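Side-chain contact in Lin1909 protein (Listeria innocua, PDB 3FIJ), which is uncharacterized but may act as a class I glutamine amidotransferase-like hydrolase of gamma-glutamyl-gamma-aminobutyrate, and binds manganese: residues 35-40 / 234-239. Sequence-based numbering, arbitrary orientation.
Sequences DAIQKV and QALVDE
Two helices that pack beside the mixed sheet of this class I amidotransferase-like fold meet where Val-40 of helix 31-40 pushes against Gln-234 and Val-237 of the C-terminal helix 227-241. The two short axes come within 9.6 Å and cross at -60°. Val-40 carries most of the contact, and its two methyls divide the work. The Val-40 and Val-237 side chains slide past each other in opposite directions, with Val-40 CG1 3.3 Å from Val-237 CG2, a closeness that is doubtful and may partly reflect how the Val-40 side chain was modelled. Val-40 CG2 lies 3.2 Å from OE1 of Gln-234. That amide is brought here by a chain bent at chi2 (60°), and NE2 of Gln-234 donates to Asp-238 OD1 at 2.8 Å, a turn further along the same helix. The donor reaches the oxygen from above the carboxylate plane. On the sheet side, CD1 of Ile-37 meets CD2 of Leu-236 more loosely, at 4.4 Å, while Ile-37 also packs on Ile-7 and Ile-9 of strand 6-10. Lys-39 adds a salt bridge to Glu-230. The join is mostly apolar; with NE2 used by Asp-238, OE1 of Gln-234 is turned toward Val-40, 3.4 Å from Val-40 O, an acceptor pair expected to be mildly unfavourable.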
loop_
_atom_site.group_PDB
_atom_site.type_symbol
_atom_site.label_atom_id
_atom_site.label_comp_id
_atom_site.label_asym_id
_atom_site.label_seq_id
_atom_site.Cartn_x
_atom_site.Cartn_y
_atom_site.Cartn_z
ATOM N N ASP A 35 -11.820 11.091 -26.129
ATOM C CA ASP A 35 -10.791 10.868 -27.151
ATOM C C ASP A 35 -11.505 10.329 -28.386
ATOM O O ASP A 35 -11.297 10.795 -29.501
ATOM C CB ASP A 35 -9.751 9.827 -26.707
ATOM C CG ASP A 35 -8.871 10.307 -25.561
ATOM O OD1 ASP A 35 -8.713 11.535 -25.377
ATOM O OD2 ASP A 35 -8.313 9.438 -24.853
ATOM N N ALA A 36 -12.355 9.335 -28.168
ATOM C CA ALA A 36 -13.115 8.721 -29.246
ATOM C C ALA A 36 -13.928 9.754 -30.021
ATOM O O ALA A 36 -13.877 9.808 -31.246
ATOM C CB ALA A 36 -14.036 7.649 -28.676
ATOM N N ILE A 37 -14.681 10.579 -29.312
ATOM C CA ILE A 37 -15.492 11.580 -29.979
ATOM C C ILE A 37 -14.630 12.571 -30.746
ATOM O O ILE A 37 -14.925 12.900 -31.896
ATOM C CB ILE A 37 -16.372 12.349 -28.970
ATOM C CG1 ILE A 37 -17.420 11.405 -28.371
ATOM C CG2 ILE A 37 -17.019 13.550 -29.649
ATOM C CD1 ILE A 37 -18.224 10.656 -29.395
ATOM N N GLN A 38 -13.562 13.046 -30.116
ATOM C CA GLN A 38 -12.683 14.009 -30.765
ATOM C C GLN A 38 -11.993 13.442 -31.998
ATOM O O GLN A 38 -11.852 14.136 -33.003
ATOM C CB GLN A 38 -11.648 14.533 -29.772
ATOM C CG GLN A 38 -12.217 15.566 -28.806
ATOM C CD GLN A 38 -11.257 15.900 -27.678
ATOM O OE1 GLN A 38 -11.485 16.839 -26.912
ATOM N NE2 GLN A 38 -10.182 15.126 -27.563
ATOM N N LYS A 39 -11.582 12.182 -31.934
ATOM C CA LYS A 39 -10.927 11.553 -33.069
ATOM C C LYS A 39 -11.889 11.472 -34.251
ATOM O O LYS A 39 -11.486 11.574 -35.401
ATOM C CB LYS A 39 -10.456 10.143 -32.691
ATOM C CG LYS A 39 -10.242 9.189 -33.876
ATOM C CD LYS A 39 -9.135 9.645 -34.827
ATOM C CE LYS A 39 -7.867 8.826 -34.659
ATOM N NZ LYS A 39 -8.075 7.373 -34.932
ATOM N N VAL A 40 -13.172 11.319 -33.955
ATOM C CA VAL A 40 -14.183 11.173 -34.986
ATOM C C VAL A 40 -14.828 12.452 -35.547
ATOM O O VAL A 40 -15.628 12.390 -36.480
ATOM C CB VAL A 40 -15.240 10.162 -34.473
ATOM C CG1 VAL A 40 -16.635 10.602 -34.804
ATOM C CG2 VAL A 40 -14.941 8.799 -35.066
ATOM N N GLN A 234 -18.045 6.999 -35.002
ATOM C CA GLN A 234 -18.188 7.774 -36.233
ATOM C C GLN A 234 -19.661 7.831 -36.604
ATOM O O GLN A 234 -20.186 8.895 -36.950
ATOM C CB GLN A 234 -17.394 7.130 -37.375
ATOM C CG GLN A 234 -17.393 7.949 -38.663
ATOM C CD GLN A 234 -16.792 9.334 -38.473
ATOM O OE1 GLN A 234 -15.604 9.475 -38.165
ATOM N NE2 GLN A 234 -17.611 10.362 -38.653
ATOM N N ALA A 235 -20.326 6.681 -36.517
ATOM C CA ALA A 235 -21.750 6.589 -36.835
ATOM C C ALA A 235 -22.562 7.538 -35.945
ATOM O O ALA A 235 -23.433 8.258 -36.426
ATOM C CB ALA A 235 -22.228 5.156 -36.658
ATOM N N LEU A 236 -22.277 7.543 -34.648
ATOM C CA LEU A 236 -22.994 8.432 -33.735
ATOM C C LEU A 236 -22.844 9.886 -34.178
ATOM O O LEU A 236 -23.815 10.633 -34.219
ATOM C CB LEU A 236 -22.462 8.294 -32.308
ATOM C CG LEU A 236 -23.002 9.376 -31.366
ATOM C CD1 LEU A 236 -24.523 9.225 -31.212
ATOM C CD2 LEU A 236 -22.308 9.273 -30.013
ATOM N N VAL A 237 -21.619 10.286 -34.506
ATOM C CA VAL A 237 -21.371 11.653 -34.939
ATOM C C VAL A 237 -21.995 11.934 -36.305
ATOM O O VAL A 237 -22.562 13.006 -36.519
ATOM C CB VAL A 237 -19.853 11.963 -34.978
ATOM C CG1 VAL A 237 -19.597 13.285 -35.707
ATOM C CG2 VAL A 237 -19.309 12.034 -33.550
ATOM N N ASP A 238 -21.890 10.979 -37.228
ATOM C CA ASP A 238 -22.480 11.154 -38.557
ATOM C C ASP A 238 -23.979 11.358 -38.419
ATOM O O ASP A 238 -24.564 12.254 -39.026
ATOM C CB ASP A 238 -22.241 9.924 -39.442
ATOM C CG ASP A 238 -20.812 9.815 -39.915
ATOM O OD1 ASP A 238 -20.098 10.841 -39.867
ATOM O OD2 ASP A 238 -20.406 8.713 -40.347
ATOM N N GLU A 239 -24.589 10.510 -37.603
ATOM C CA GLU A 239 -26.019 10.560 -37.377
ATOM C C GLU A 239 -26.429 11.844 -36.655
ATOM O O GLU A 239 -27.412 12.483 -37.029
ATOM C CB GLU A 239 -26.448 9.330 -36.581
ATOM C CG GLU A 239 -27.782 8.734 -36.998
ATOM C CD GLU A 239 -27.795 8.216 -38.429
ATOM O OE1 GLU A 239 -26.805 7.590 -38.864
ATOM O OE2 GLU A 239 -28.815 8.420 -39.117
#